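Local coordinates for translocator protein BipD (Burkholderia pseudomallei, PDB 3NFT) that is required for invasion of epithelial cells and survival inside them, and probably regulates secretion and membrane insertion of the effectors BipB and BipC, at residues I261-D264 / V265-V269; T142-E145 / G146-Y150; V77-D80 / A81-A84. All blocks are in the same frame, centred on the assembly; numbering follows the deposited sequence.

Contact 1 (I261-D264 / V265-V269); sequences IQND and VQTLV
N263 and T267, one turn apart on the long alpha-helix 244-295, meet through a threonine hydroxyl that doubles an ordinary i to i+4 backbone bond. The helix belongs to a predicted coiled coil, and the two sides of this turn differ sharply in packing. On the buried side I261 and V265 lie on the face turned to helix 121-160: I261 rests on Y150, F151 and V154, and V265 on F151. V265 has CG1 anti to its backbone N (chi1 174°), which leaves CG2 beside that nitrogen and over the preceding turn, 3.5 Å from I261 O. Its own N-H bonds to the same carbonyl, V265 N to I261 O, at 3.1 Å. Next to this pair, Q262 O receives Q266 N at 2.8 Å in a nearly straight bond (N-H...O 172°), while the Q262 and Q266 side chains lean on I51 of helix 41-56.

The outer side is looser and more polar. N263 is exposed and leaves the helix pointing away from the following turn, yet with CG anti to the backbone N its OD1 passes 3.5 Å from T267 OG1. The D264 carboxylate turns from the next turn to K227, OD2 forming a salt bridge with NZ, while the D264 carbonyl accepts L268 N. With OG1 beside its own nitrogen (chi1 -63°), the T267 hydroxyl folds back along the helix instead of reaching outward. N263 O therefore accepts two donors from T267, which arrive from opposite faces of the carbonyl plane: T267 N at 2.9 Å and T267 OG1 also at 2.9 Å.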
loop_
_atom_site.group_PDB
_atom_site.type_symbol
_atom_site.label_atom_id
_atom_site.label_comp_id
_atom_site.label_asym_id
_atom_site.label_seq_id
_atom_site.Cartn_x
_atom_site.Cartn_y
_atom_site.Cartn_z
ATOM N N ILE A 261 27.398 -26.675 -1.326
ATOM C CA ILE A 261 27.128 -25.586 -2.272
ATOM C C ILE A 261 25.843 -25.881 -3.047
ATOM O O ILE A 261 25.009 -25.000 -3.174
ATOM C CB ILE A 261 28.293 -25.333 -3.229
ATOM C CG1 ILE A 261 29.535 -24.864 -2.446
ATOM C CG2 ILE A 261 27.878 -24.321 -4.347
ATOM C CD1 ILE A 261 30.779 -24.726 -3.353
ATOM N N GLN A 262 25.635 -27.148 -3.440
ATOM C CA GLN A 262 24.390 -27.493 -4.128
ATOM C C GLN A 262 23.187 -27.227 -3.205
ATOM O O GLN A 262 22.161 -26.711 -3.640
ATOM C CB GLN A 262 24.356 -28.965 -4.545
ATOM C CG GLN A 262 23.112 -29.307 -5.330
ATOM C CD GLN A 262 22.965 -30.781 -5.703
ATOM O OE1 GLN A 262 21.836 -31.354 -5.672
ATOM N NE2 GLN A 262 24.063 -31.406 -6.084
ATOM N N ASN A 263 23.308 -27.601 -1.931
ATOM C CA ASN A 263 22.213 -27.363 -1.011
ATOM C C ASN A 263 21.899 -25.880 -0.821
ATOM O O ASN A 263 20.755 -25.487 -0.733
ATOM C CB ASN A 263 22.468 -28.000 0.348
ATOM C CG ASN A 263 21.241 -27.957 1.220
ATOM O OD1 ASN A 263 21.068 -27.045 2.018
ATOM N ND2 ASN A 263 20.322 -28.899 0.987
ATOM N N ASP A 264 22.927 -25.049 -0.782
ATOM C CA ASP A 264 22.732 -23.616 -0.648
ATOM C C ASP A 264 21.910 -23.087 -1.807
ATOM O O ASP A 264 21.004 -22.272 -1.625
ATOM C CB ASP A 264 24.076 -22.877 -0.626
ATOM C CG ASP A 264 24.895 -23.132 0.614
ATOM O OD1 ASP A 264 24.322 -23.493 1.663
ATOM O OD2 ASP A 264 26.134 -22.997 0.515
ATOM N N VAL A 265 22.250 -23.553 -3.003
ATOM C CA VAL A 265 21.590 -23.085 -4.218
ATOM C C VAL A 265 20.181 -23.665 -4.314
ATOM O O VAL A 265 19.245 -22.930 -4.641
ATOM C CB VAL A 265 22.417 -23.369 -5.448
ATOM C CG1 VAL A 265 21.660 -23.009 -6.727
ATOM C CG2 VAL A 265 23.720 -22.536 -5.374
ATOM N N GLN A 266 20.013 -24.949 -3.987
ATOM C CA GLN A 266 18.662 -25.524 -3.910
ATOM C C GLN A 266 17.773 -24.715 -2.986
ATOM O O GLN A 266 16.601 -24.429 -3.298
ATOM C CB GLN A 266 18.726 -26.963 -3.416
ATOM C CG GLN A 266 17.355 -27.643 -3.230
ATOM C CD GLN A 266 16.665 -27.999 -4.535
ATOM O OE1 GLN A 266 15.457 -27.755 -4.704
ATOM N NE2 GLN A 266 17.390 -28.629 -5.433
ATOM N N THR A 267 18.302 -24.381 -1.810
ATOM C CA THR A 267 17.555 -23.582 -0.838
ATOM C C THR A 267 17.150 -22.229 -1.416
ATOM O O THR A 267 15.985 -21.794 -1.328
ATOM C CB THR A 267 18.404 -23.425 0.461
ATOM O OG1 THR A 267 18.592 -24.730 1.001
ATOM C CG2 THR A 267 17.697 -22.498 1.471
ATOM N N LEU A 268 18.090 -21.549 -2.061
ATOM C CA LEU A 268 17.772 -20.249 -2.602
ATOM C C LEU A 268 16.778 -20.350 -3.790
ATOM O O LEU A 268 15.908 -19.497 -3.964
ATOM C CB LEU A 268 19.085 -19.504 -2.916
ATOM C CG LEU A 268 19.666 -18.711 -1.703
ATOM C CD1 LEU A 268 19.419 -19.260 -0.297
ATOM C CD2 LEU A 268 21.180 -18.450 -1.848
ATOM N N VAL A 269 16.866 -21.421 -4.573
ATOM C CA VAL A 269 15.923 -21.617 -5.676
ATOM C C VAL A 269 14.514 -21.854 -5.108
ATOM O O VAL A 269 13.513 -21.424 -5.676
ATOM C CB VAL A 269 16.389 -22.752 -6.605
ATOM C CG1 VAL A 269 15.291 -23.184 -7.557
ATOM C CG2 VAL A 269 17.620 -22.327 -7.391
#

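Contact 2 (T142-E145 / G146-Y150); sequences TIVE and GLTKY
V144 and T148 form an i, i+4 pair on the alpha-helix 121-160, inside a predicted coiled coil, and side-chain torsions decide what each contributes. T148 OG1 sits beside its own backbone N (chi1 -57°), which bends the hydroxyl back to give V144 O a bond of 2.7 Å; through this bond a hydroxyl in a buried position spends its hydrogen on its own helix. The same carbonyl takes T148 N at 2.9 Å from the other face of its plane. V144 CG1 passes 3.8 Å from T148 OG1, while the rest of V144 faces Y272 and V85.

One position earlier, the chains of I143 and L147 run alongside each other. I143 CG2 lies anti to the backbone N and comes within 4.2 Å of L147 CD2; beyond this pair I143 packs on W205 and L209, and L147 on L268. E145 follows a different course: a bend at chi2 (71°) takes its carboxylate to a salt bridge between OE1 and R82 of helix 76-103. Closer in, chi1 (159°) sets CG anti to the backbone N and beside the carbonyl carbon, which brings E145 CG to 3.4 Å from G146 N.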
loop_
_atom_site.group_PDB
_atom_site.type_symbol
_atom_site.label_atom_id
_atom_site.label_comp_id
_atom_site.label_asym_id
_atom_site.label_seq_id
_atom_site.Cartn_x
_atom_site.Cartn_y
_atom_site.Cartn_z
ATOM N N THR A 142 18.333 -10.208 -9.482
ATOM C CA THR A 142 19.754 -9.905 -9.341
ATOM C C THR A 142 20.434 -10.962 -8.474
ATOM O O THR A 142 21.510 -11.449 -8.792
ATOM C CB THR A 142 19.943 -8.531 -8.693
ATOM O OG1 THR A 142 19.320 -7.541 -9.514
ATOM C CG2 THR A 142 21.427 -8.233 -8.563
ATOM N N ILE A 143 19.792 -11.322 -7.366
ATOM C CA ILE A 143 20.365 -12.309 -6.458
ATOM C C ILE A 143 20.464 -13.674 -7.126
ATOM O O ILE A 143 21.493 -14.342 -7.063
ATOM C CB ILE A 143 19.520 -12.446 -5.190
ATOM C CG1 ILE A 143 19.507 -11.130 -4.419
ATOM C CG2 ILE A 143 20.010 -13.599 -4.301
ATOM C CD1 ILE A 143 18.419 -11.057 -3.397
ATOM N N VAL A 144 19.375 -14.106 -7.764
ATOM C CA VAL A 144 19.421 -15.408 -8.430
ATOM C C VAL A 144 20.403 -15.455 -9.600
ATOM O O VAL A 144 21.092 -16.455 -9.753
ATOM C CB VAL A 144 18.015 -15.883 -8.811
ATOM C CG1 VAL A 144 18.094 -17.148 -9.666
ATOM C CG2 VAL A 144 17.231 -16.122 -7.527
ATOM N N GLU A 145 20.496 -14.381 -10.394
ATOM C CA GLU A 145 21.514 -14.275 -11.465
ATOM C C GLU A 145 22.911 -14.452 -10.901
ATOM O O GLU A 145 23.695 -15.233 -11.408
ATOM C CB GLU A 145 21.468 -12.900 -12.156
ATOM C CG GLU A 145 22.775 -12.450 -12.931
ATOM C CD GLU A 145 23.018 -13.218 -14.197
ATOM O OE1 GLU A 145 24.066 -13.000 -14.855
ATOM O OE2 GLU A 145 22.149 -14.034 -14.551
ATOM N N GLY A 146 23.205 -13.725 -9.839
ATOM C CA GLY A 146 24.549 -13.773 -9.258
ATOM C C GLY A 146 24.871 -15.116 -8.645
ATOM O O GLY A 146 25.960 -15.676 -8.823
ATOM N N LEU A 147 23.930 -15.655 -7.892
ATOM C CA LEU A 147 24.158 -16.950 -7.279
ATOM C C LEU A 147 24.278 -18.045 -8.343
ATOM O O LEU A 147 25.036 -18.988 -8.172
ATOM C CB LEU A 147 23.102 -17.263 -6.233
ATOM C CG LEU A 147 23.417 -16.767 -4.803
ATOM C CD1 LEU A 147 24.522 -17.565 -4.135
ATOM C CD2 LEU A 147 23.789 -15.276 -4.757
ATOM N N THR A 148 23.531 -17.919 -9.433
ATOM C CA THR A 148 23.631 -18.920 -10.481
ATOM C C THR A 148 24.962 -18.792 -11.223
ATOM O O THR A 148 25.556 -19.783 -11.626
ATOM C CB THR A 148 22.428 -18.865 -11.447
ATOM O OG1 THR A 148 21.215 -19.033 -10.683
ATOM C CG2 THR A 148 22.527 -19.957 -12.516
ATOM N N LYS A 149 25.439 -17.560 -11.403
ATOM C CA LYS A 149 26.773 -17.391 -11.952
ATOM C C LYS A 149 27.852 -18.024 -11.079
ATOM O O LYS A 149 28.781 -18.686 -11.567
ATOM C CB LYS A 149 27.050 -15.905 -12.155
ATOM C CG LYS A 149 28.428 -15.636 -12.641
ATOM C CD LYS A 149 28.721 -16.132 -14.033
ATOM C CE LYS A 149 29.954 -15.395 -14.584
ATOM N NZ LYS A 149 30.564 -16.081 -15.728
ATOM N N TYR A 150 27.752 -17.810 -9.773
ATOM C CA TYR A 150 28.617 -18.490 -8.813
ATOM C C TYR A 150 28.569 -20.001 -8.959
ATOM O O TYR A 150 29.580 -20.679 -9.050
ATOM C CB TYR A 150 28.214 -18.088 -7.416
ATOM C CG TYR A 150 28.605 -19.007 -6.270
ATOM C CD1 TYR A 150 29.943 -19.275 -5.960
ATOM C CD2 TYR A 150 27.646 -19.552 -5.447
ATOM C CE1 TYR A 150 30.275 -20.063 -4.892
ATOM C CE2 TYR A 150 27.973 -20.356 -4.369
ATOM C CZ TYR A 150 29.298 -20.613 -4.089
ATOM O OH TYR A 150 29.625 -21.384 -3.002
#

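Contact 3 (V77-D80 / A81-A84); sequences VFDD and ARVA
D79 OD1 is approached by two nitrogens at once: it accepts a hydrogen bond from Q152 NE2 of helix 121-160, and R82 NH1, three residues on in the same alpha-helix 76-103, stands 3.6 Å away in a long salt bridge. D79 and R82 extend from the helix in much the same direction, but their carboxylate and guanidinium planes are 53° apart, so the two charged groups do not pair in a flat, two-pronged fashion. The shared neighbour closes the arrangement, since Q152 OE1 also accepts from R82 NH1. The stronger ionic partner of R82 is E145, so D79 is probably a secondary charge for it.

Torsions explain how the arginine gets there. Its chain bends at chi3 (55°) after running back along the preceding turn, where R82 CG lies 3.3 Å from F78 O, the carbonyl that also accepts R82 N at 3.0 Å. The aliphatic part of R82 thus covers backbone and lies against T148, while its head carries the polar contacts and has K149 CD against NH1.

F78 and A81 form the apolar face. The F78 ring meets F151 with planes at about 70° and also touches A155, and A81 rests on L47 of helix 41-56, making this turn a joint between three helices. Towards solvent the packing thins out: D80 and V83 are exposed, and the side chains there meet backbone. V83 N bonds to D79 O at 2.9 Å, and V83 CG2, beside the backbone N of its own residue, settles 3.3 Å from D79 O.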
loop_
_atom_site.group_PDB
_atom_site.type_symbol
_atom_site.label_atom_id
_atom_site.label_comp_id
_atom_site.label_asym_id
_atom_site.label_seq_id
_atom_site.Cartn_x
_atom_site.Cartn_y
_atom_site.Cartn_z
ATOM N N VAL A 77 23.708 -25.150 -19.494
ATOM C CA VAL A 77 22.486 -25.297 -18.725
ATOM C C VAL A 77 22.325 -24.160 -17.716
ATOM O O VAL A 77 21.233 -23.680 -17.414
ATOM C CB VAL A 77 22.489 -26.686 -18.026
ATOM C CG1 VAL A 77 21.196 -26.941 -17.271
ATOM C CG2 VAL A 77 22.777 -27.816 -19.063
ATOM N N PHE A 78 23.438 -23.729 -17.154
ATOM C CA PHE A 78 23.408 -22.620 -16.246
ATOM C C PHE A 78 23.101 -21.303 -16.944
ATOM O O PHE A 78 22.390 -20.462 -16.397
ATOM C CB PHE A 78 24.758 -22.506 -15.503
ATOM C CG PHE A 78 25.137 -23.715 -14.684
ATOM C CD1 PHE A 78 25.675 -24.855 -15.308
ATOM C CD2 PHE A 78 24.907 -23.783 -13.300
ATOM C CE1 PHE A 78 25.994 -25.987 -14.607
ATOM C CE2 PHE A 78 25.255 -24.923 -12.586
ATOM C CZ PHE A 78 25.796 -26.033 -13.235
ATOM N N ASP A 79 23.662 -21.107 -18.143
ATOM C CA ASP A 79 23.319 -19.960 -18.970
ATOM C C ASP A 79 21.828 -19.910 -19.264
ATOM O O ASP A 79 21.204 -18.871 -19.134
ATOM C CB ASP A 79 24.090 -19.960 -20.287
ATOM C CG ASP A 79 25.596 -19.926 -20.084
ATOM O OD1 ASP A 79 26.090 -19.015 -19.349
ATOM O OD2 ASP A 79 26.282 -20.814 -20.656
ATOM N N ASP A 80 21.249 -21.054 -19.601
ATOM C CA ASP A 80 19.836 -21.121 -19.932
ATOM C C ASP A 80 19.031 -20.657 -18.707
ATOM O O ASP A 80 18.028 -19.966 -18.841
ATOM C CB ASP A 80 19.409 -22.566 -20.244
ATOM C CG ASP A 80 19.934 -23.116 -21.581
ATOM O OD1 ASP A 80 20.312 -22.345 -22.467
ATOM O OD2 ASP A 80 19.905 -24.370 -21.747
ATOM N N ALA A 81 19.447 -21.075 -17.506
ATOM C CA ALA A 81 18.730 -20.667 -16.286
ATOM C C ALA A 81 18.839 -19.153 -16.059
ATOM O O ALA A 81 17.872 -18.495 -15.730
ATOM C CB ALA A 81 19.218 -21.411 -15.088
ATOM N N ARG A 82 20.046 -18.609 -16.209
ATOM C CA ARG A 82 20.239 -17.176 -16.028
ATOM C C ARG A 82 19.380 -16.384 -17.019
ATOM O O ARG A 82 18.749 -15.383 -16.648
ATOM C CB ARG A 82 21.712 -16.841 -16.194
ATOM C CG ARG A 82 22.530 -17.401 -15.044
ATOM C CD ARG A 82 24.032 -17.330 -15.330
ATOM N NE ARG A 82 24.406 -15.960 -15.645
ATOM C CZ ARG A 82 25.479 -15.589 -16.321
ATOM N NH1 ARG A 82 26.352 -16.485 -16.766
ATOM N NH2 ARG A 82 25.691 -14.292 -16.512
ATOM N N VAL A 83 19.350 -16.819 -18.269
ATOM C CA VAL A 83 18.530 -16.166 -19.294
ATOM C C VAL A 83 17.030 -16.202 -18.947
ATOM O O VAL A 83 16.303 -15.189 -19.067
ATOM C CB VAL A 83 18.766 -16.803 -20.671
ATOM C CG1 VAL A 83 17.711 -16.329 -21.664
ATOM C CG2 VAL A 83 20.182 -16.463 -21.152
ATOM N N ALA A 84 16.581 -17.347 -18.450
ATOM C CA ALA A 84 15.180 -17.520 -18.118
ATOM C C ALA A 84 14.792 -16.673 -16.902
ATOM O O ALA A 84 13.703 -16.121 -16.859
ATOM C CB ALA A 84 14.860 -18.982 -17.887
#

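In the fold
Along the chain the order is contact 3, contact 2, contact 1, on helices 76-103, 121-160 and 244-295. Contact 2 is the middle member: its centre lies about 10 Å from that of contact 3 and about 11 Å from that of contact 1, whereas contacts 1 and 3 are about 16 Å apart between centres and do not touch. A salt bridge, E145 OE1 to R82 NH2 at 2.7 Å, leads the join to contact 3, backed by packing around R82; contact 1 joins by packing, I261 CG1 to Y150 OH at 3.5 Å. These touches bundle the three helices, and helix 76-103 against coiled-coil helix 121-160 would be consistent with the N-terminal domain's chaperone role.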